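Local coordinates for oxalate biosynthetic component 1 (Burkholderia thailandensis, PDB 5IKY), which probably produces oxalate in quorum sensing-dependent oxalogenesis, as a bifunctional enzyme with serine hydrolase and additional lyase activity, at residues Ala969-Phe974 against Leu985-Val990; Ala978-Asp983 against Gln1046-Ala1051. All blocks are in the same frame, centred on the assembly; numbering follows the deposited sequence.

Interaction 1. Residues Ala969-Phe974 against Leu985-Val990; sequences ALLVSF and LGTSVV
Leu-971 and Val-989 send their side chains out together, flank against flank, from one face of the central sheet of the alpha/beta-hydrolase domain, where two parallel strands pair. The connection between the two strands contains no helix. Val-989 shows how a beta-branched residue suits a strand. Its CB passes 4.0 Å from Leu-971 O. With CG1 anti to the backbone N (chi1 -167°), that methyl lies beside Leu-971 CB and at 4.1 Å from Ser-973 CB, while CG2 lies 4.0 Å from both CB and CD1 of Leu-971. Helix 937-955 packs on this face, with Ile-938 and Ala-941 touching Leu-971. On the other face sit Val-972 and Val-990, compact apolar groups that are buried.

At the start of the pair, Thr-987 turns CG2 toward Ala-969, 3.9 Å from its CB, and the small alanine leaves room for the branched neighbour. Asp-945 OD2 receives the backbone N-H of Thr-987. Here the pairing is poor: Leu-971 N to Ser-988 O is a weak bond bent to 128°. Further on, the strands draw together and Val-990 is gripped through both backbone polar atoms. Its N donates to Leu-971 O at 2.8 Å, and its O accepts from Ser-973 N at 2.9 Å with a nearly straight N-H...O angle of 166°.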
loop_
_atom_site.group_PDB
_atom_site.type_symbol
_atom_site.label_atom_id
_atom_site.label_comp_id
_atom_site.label_asym_id
_atom_site.label_seq_id
_atom_site.Cartn_x
_atom_site.Cartn_y
_atom_site.Cartn_z
ATOM N N ALA A 969 4.134 -23.421 -31.607
ATOM C CA ALA A 969 5.033 -23.034 -30.526
ATOM C C ALA A 969 4.242 -22.506 -29.333
ATOM O O ALA A 969 3.136 -21.988 -29.490
ATOM C CB ALA A 969 6.030 -21.992 -31.007
ATOM N N LEU A 970 4.816 -22.636 -28.143
ATOM C CA LEU A 970 4.141 -22.230 -26.915
ATOM C C LEU A 970 5.108 -21.540 -25.956
ATOM O O LEU A 970 6.299 -21.853 -25.935
ATOM C CB LEU A 970 3.501 -23.444 -26.242
ATOM C CG LEU A 970 2.724 -23.197 -24.950
ATOM C CD1 LEU A 970 1.286 -22.784 -25.242
ATOM C CD2 LEU A 970 2.778 -24.431 -24.074
ATOM N N LEU A 971 4.594 -20.606 -25.161
ATOM C CA LEU A 971 5.433 -19.841 -24.246
ATOM C C LEU A 971 4.836 -19.716 -22.847
ATOM O O LEU A 971 3.692 -19.293 -22.682
ATOM C CB LEU A 971 5.686 -18.445 -24.811
ATOM C CG LEU A 971 7.138 -18.079 -25.111
ATOM C CD1 LEU A 971 7.191 -16.701 -25.741
ATOM C CD2 LEU A 971 7.970 -18.127 -23.841
ATOM N N VAL A 972 5.623 -20.083 -21.842
ATOM C CA VAL A 972 5.242 -19.866 -20.453
ATOM C C VAL A 972 6.277 -18.969 -19.782
ATOM O O VAL A 972 7.430 -19.361 -19.604
ATOM C CB VAL A 972 5.121 -21.187 -19.672
ATOM C CG1 VAL A 972 4.756 -20.909 -18.222
ATOM C CG2 VAL A 972 4.092 -22.100 -20.325
ATOM N N SER A 973 5.861 -17.761 -19.418
ATOM C CA SER A 973 6.783 -16.771 -18.876
ATOM C C SER A 973 6.522 -16.490 -17.400
ATOM O O SER A 973 5.414 -16.117 -17.012
ATOM C CB SER A 973 6.692 -15.469 -19.681
ATOM O OG SER A 973 7.627 -14.509 -19.219
ATOM N N PHE A 974 7.550 -16.676 -16.578
ATOM C CA PHE A 974 7.481 -16.325 -15.165
ATOM C C PHE A 974 8.257 -15.039 -14.913
ATOM O O PHE A 974 9.474 -14.989 -15.097
ATOM C CB PHE A 974 8.026 -17.456 -14.291
ATOM C CG PHE A 974 7.176 -18.694 -14.301
ATOM C CD1 PHE A 974 7.430 -19.720 -15.200
ATOM C CD2 PHE A 974 6.122 -18.832 -13.414
ATOM C CE1 PHE A 974 6.648 -20.859 -15.211
ATOM C CE2 PHE A 974 5.335 -19.968 -13.420
ATOM C CZ PHE A 974 5.598 -20.984 -14.320
ATOM N N LEU A 985 2.543 -10.568 -34.702
ATOM C CA LEU A 985 2.618 -11.973 -35.077
ATOM C C LEU A 985 3.625 -12.677 -34.178
ATOM O O LEU A 985 4.794 -12.291 -34.134
ATOM C CB LEU A 985 3.025 -12.132 -36.543
ATOM C CG LEU A 985 1.925 -12.199 -37.603
ATOM C CD1 LEU A 985 2.538 -12.192 -38.994
ATOM C CD2 LEU A 985 1.071 -13.440 -37.400
ATOM N N GLY A 986 3.184 -13.702 -33.458
ATOM C CA GLY A 986 4.088 -14.408 -32.573
ATOM C C GLY A 986 3.494 -15.512 -31.722
ATOM O O GLY A 986 2.330 -15.886 -31.869
ATOM N N THR A 987 4.320 -16.029 -30.819
ATOM C CA THR A 987 3.959 -17.158 -29.976
ATOM C C THR A 987 2.977 -16.757 -28.882
ATOM O O THR A 987 3.128 -15.706 -28.259
ATOM C CB THR A 987 5.213 -17.776 -29.322
ATOM O OG1 THR A 987 6.242 -17.934 -30.309
ATOM C CG2 THR A 987 4.889 -19.125 -28.704
ATOM N N SER A 988 1.970 -17.594 -28.654
ATOM C CA SER A 988 1.020 -17.362 -27.572
ATOM C C SER A 988 1.687 -17.610 -26.223
ATOM O O SER A 988 2.491 -18.530 -26.078
ATOM C CB SER A 988 -0.213 -18.251 -27.731
ATOM O OG SER A 988 -0.956 -17.882 -28.879
ATOM N N VAL A 989 1.350 -16.783 -25.239
ATOM C CA VAL A 989 2.053 -16.796 -23.960
ATOM C C VAL A 989 1.125 -16.981 -22.764
ATOM O O VAL A 989 0.032 -16.419 -22.719
ATOM C CB VAL A 989 2.850 -15.485 -23.748
ATOM C CG1 VAL A 989 3.828 -15.633 -22.590
ATOM C CG2 VAL A 989 3.590 -15.088 -25.020
ATOM N N VAL A 990 1.568 -17.781 -21.800
ATOM C CA VAL A 990 0.969 -17.781 -20.472
ATOM C C VAL A 990 1.867 -16.944 -19.568
ATOM O O VAL A 990 3.017 -17.306 -19.319
ATOM C CB VAL A 990 0.807 -19.199 -19.898
ATOM C CG1 VAL A 990 0.412 -19.134 -18.429
ATOM C CG2 VAL A 990 -0.220 -19.984 -20.700
#

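Interaction 2. Residues Ala978-Asp983 against Gln1046-Ala1051; sequences ADIHLD and QGKIVA
Ile-980 meets Val-1050 tip to tip, its CG2 3.8 Å from Val-1050 CG2 and its CD1 4.2 Å from Val-1050 CG1. Both residues direct their CB atoms at the opposing segment, and both are buried, as suits branched aliphatic groups. Ile-980 also touches Val-989 and Asp-991 of strand 988-992, so it spans strands 988-992 and 1049-1054 where they pair.

The next residue, His-981, takes part through its backbone. Its CB points away and its ring stacks on Trp-984, while its carbonyl O receives a weak hydrogen bond of 3.3 Å from Lys-1048 NZ. A long side chain is needed to arrive there. Lys-1048 runs fully extended through its first two torsions, then bends about CG-CD (chi3 -92°), which brings the end of the chain to the loop carbonyls, with CD 3.6 Å from His-981 O. Gln-942 of helix 937-955 fixes the same stretch of loop, its OE1 accepting from His-981 N and its NE2 donating to Asp-979 O.

In the alpha/beta-hydrolase fold of this domain, residues 978-983 form part of the loop linking parallel strands 969-976 and 988-992, and 1046-1051 leads from the turn of an antiparallel hairpin into strand 1049-1054.

Leu-982 sends CD1 toward that hairpin, crossing Val-1050 obliquely at 3.8 Å from its CG2; the same methyl lies near Lys-1048 O. CG anti to the backbone N (chi1 -178°) extends the side chain, and chi2 (52°) turns CD1 to the hairpin. Its carbonyl O sits 3.6 Å from Lys-1048 CB. At Asp-983, suited to its exposed place, OD1 accepts from Arg-1045 N, and the backbone O lies 3.2 Å from Gln-1046 CG.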
loop_
_atom_site.group_PDB
_atom_site.type_symbol
_atom_site.label_atom_id
_atom_site.label_comp_id
_atom_site.label_asym_id
_atom_site.label_seq_id
_atom_site.Cartn_x
_atom_site.Cartn_y
_atom_site.Cartn_z
ATOM N N ALA A 978 9.369 -7.570 -19.767
ATOM C CA ALA A 978 9.180 -6.785 -20.979
ATOM C C ALA A 978 7.730 -6.878 -21.430
ATOM O O ALA A 978 7.042 -7.851 -21.124
ATOM C CB ALA A 978 10.119 -7.262 -22.081
ATOM N N ASP A 979 7.268 -5.862 -22.151
ATOM C CA ASP A 979 5.893 -5.839 -22.634
ATOM C C ASP A 979 5.639 -6.939 -23.652
ATOM O O ASP A 979 6.496 -7.244 -24.483
ATOM C CB ASP A 979 5.560 -4.481 -23.256
ATOM C CG ASP A 979 5.339 -3.401 -22.218
ATOM O OD1 ASP A 979 5.009 -3.740 -21.062
ATOM O OD2 ASP A 979 5.483 -2.209 -22.563
ATOM N N ILE A 980 4.457 -7.539 -23.575
ATOM C CA ILE A 980 4.022 -8.493 -24.584
ATOM C C ILE A 980 3.182 -7.770 -25.624
ATOM O O ILE A 980 2.054 -7.359 -25.350
ATOM C CB ILE A 980 3.207 -9.645 -23.977
ATOM C CG1 ILE A 980 4.038 -10.400 -22.938
ATOM C CG2 ILE A 980 2.736 -10.591 -25.073
ATOM C CD1 ILE A 980 3.295 -11.540 -22.277
ATOM N N HIS A 981 3.743 -7.599 -26.815
ATOM C CA HIS A 981 3.037 -6.924 -27.893
ATOM C C HIS A 981 1.912 -7.811 -28.403
ATOM O O HIS A 981 2.127 -8.702 -29.225
ATOM C CB HIS A 981 4.000 -6.559 -29.016
ATOM C CG HIS A 981 5.179 -5.757 -28.559
ATOM N ND1 HIS A 981 5.225 -4.383 -28.652
ATOM C CD2 HIS A 981 6.349 -6.136 -27.994
ATOM C CE1 HIS A 981 6.375 -3.951 -28.168
ATOM N NE2 HIS A 981 7.076 -4.994 -27.762
ATOM N N LEU A 982 0.712 -7.554 -27.896
ATOM C CA LEU A 982 -0.445 -8.403 -28.143
ATOM C C LEU A 982 -0.848 -8.455 -29.616
ATOM O O LEU A 982 -1.343 -9.475 -30.091
ATOM C CB LEU A 982 -1.625 -7.919 -27.293
ATOM C CG LEU A 982 -2.934 -8.702 -27.379
ATOM C CD1 LEU A 982 -2.690 -10.182 -27.139
ATOM C CD2 LEU A 982 -3.932 -8.154 -26.376
ATOM N N ASP A 983 -0.619 -7.363 -30.339
ATOM C CA ASP A 983 -1.076 -7.257 -31.723
ATOM C C ASP A 983 -0.025 -7.678 -32.751
ATOM O O ASP A 983 -0.220 -7.491 -33.952
ATOM C CB ASP A 983 -1.531 -5.825 -32.016
ATOM C CG ASP A 983 -2.795 -5.451 -31.269
ATOM O OD1 ASP A 983 -3.590 -6.363 -30.953
ATOM O OD2 ASP A 983 -2.995 -4.248 -30.998
ATOM N N GLN A 1046 -3.453 -10.391 -34.651
ATOM C CA GLN A 1046 -2.865 -11.427 -35.490
ATOM C C GLN A 1046 -2.977 -12.806 -34.845
ATOM O O GLN A 1046 -2.189 -13.704 -35.139
ATOM C CB GLN A 1046 -1.400 -11.102 -35.789
ATOM C CG GLN A 1046 -1.150 -9.643 -36.140
ATOM C CD GLN A 1046 -0.751 -9.444 -37.590
ATOM O OE1 GLN A 1046 -0.680 -10.398 -38.364
ATOM N NE2 GLN A 1046 -0.483 -8.198 -37.963
ATOM N N GLY A 1047 -3.954 -12.962 -33.956
ATOM C CA GLY A 1047 -4.260 -14.259 -33.377
ATOM C C GLY A 1047 -3.424 -14.666 -32.178
ATOM O O GLY A 1047 -3.562 -15.784 -31.678
ATOM N N LYS A 1048 -2.558 -13.773 -31.711
ATOM C CA LYS A 1048 -1.743 -14.066 -30.536
ATOM C C LYS A 1048 -2.618 -14.147 -29.289
ATOM O O LYS A 1048 -3.495 -13.309 -29.080
ATOM C CB LYS A 1048 -0.649 -13.010 -30.350
ATOM C CG LYS A 1048 0.203 -13.225 -29.103
ATOM C CD LYS A 1048 1.271 -12.155 -28.941
ATOM C CE LYS A 1048 2.585 -12.576 -29.586
ATOM N NZ LYS A 1048 3.686 -11.619 -29.281
ATOM N N ILE A 1049 -2.383 -15.165 -28.469
ATOM C CA ILE A 1049 -3.151 -15.363 -27.247
ATOM C C ILE A 1049 -2.275 -15.165 -26.014
ATOM O O ILE A 1049 -1.177 -15.714 -25.930
ATOM C CB ILE A 1049 -3.785 -16.769 -27.200
ATOM C CG1 ILE A 1049 -4.656 -17.005 -28.434
ATOM C CG2 ILE A 1049 -4.602 -16.949 -25.930
ATOM C CD1 ILE A 1049 -5.294 -18.376 -28.475
ATOM N N VAL A 1050 -2.758 -14.376 -25.060
ATOM C CA VAL A 1050 -2.005 -14.120 -23.839
ATOM C C VAL A 1050 -2.835 -14.392 -22.586
ATOM O O VAL A 1050 -3.889 -13.789 -22.383
ATOM C CB VAL A 1050 -1.489 -12.670 -23.789
ATOM C CG1 VAL A 1050 -0.788 -12.401 -22.464
ATOM C CG2 VAL A 1050 -0.552 -12.400 -24.960
ATOM N N ALA A 1051 -2.349 -15.308 -21.753
ATOM C CA ALA A 1051 -2.989 -15.614 -20.480
ATOM C C ALA A 1051 -2.332 -14.826 -19.356
ATOM O O ALA A 1051 -1.301 -15.237 -18.820
ATOM C CB ALA A 1051 -2.916 -17.102 -20.193
#

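Strand 988-992 joins the two contacts: interaction 1 pairs it with strand 969-976 on one edge, and its other edge pairs with strand 1049-1054 of interaction 2. There Val-989 N probably bonds to Ile-1049 O, and Val-989 O to Ala-1051 N, both at 2.8 Å. Ser-988 OG adds a bond to Ile-1049 N. Interaction 1 is a buried piece of the sheet, ruled by backbone hydrogen bonds between parallel strands. Interaction 2, only partly buried, joins the loop that follows the first strand to the hairpin, relying on methyl packing and on side chains meeting loop carbonyls, with a buried lysine among them and an exposed aspartate at the margin. Helix 937-955 touches both.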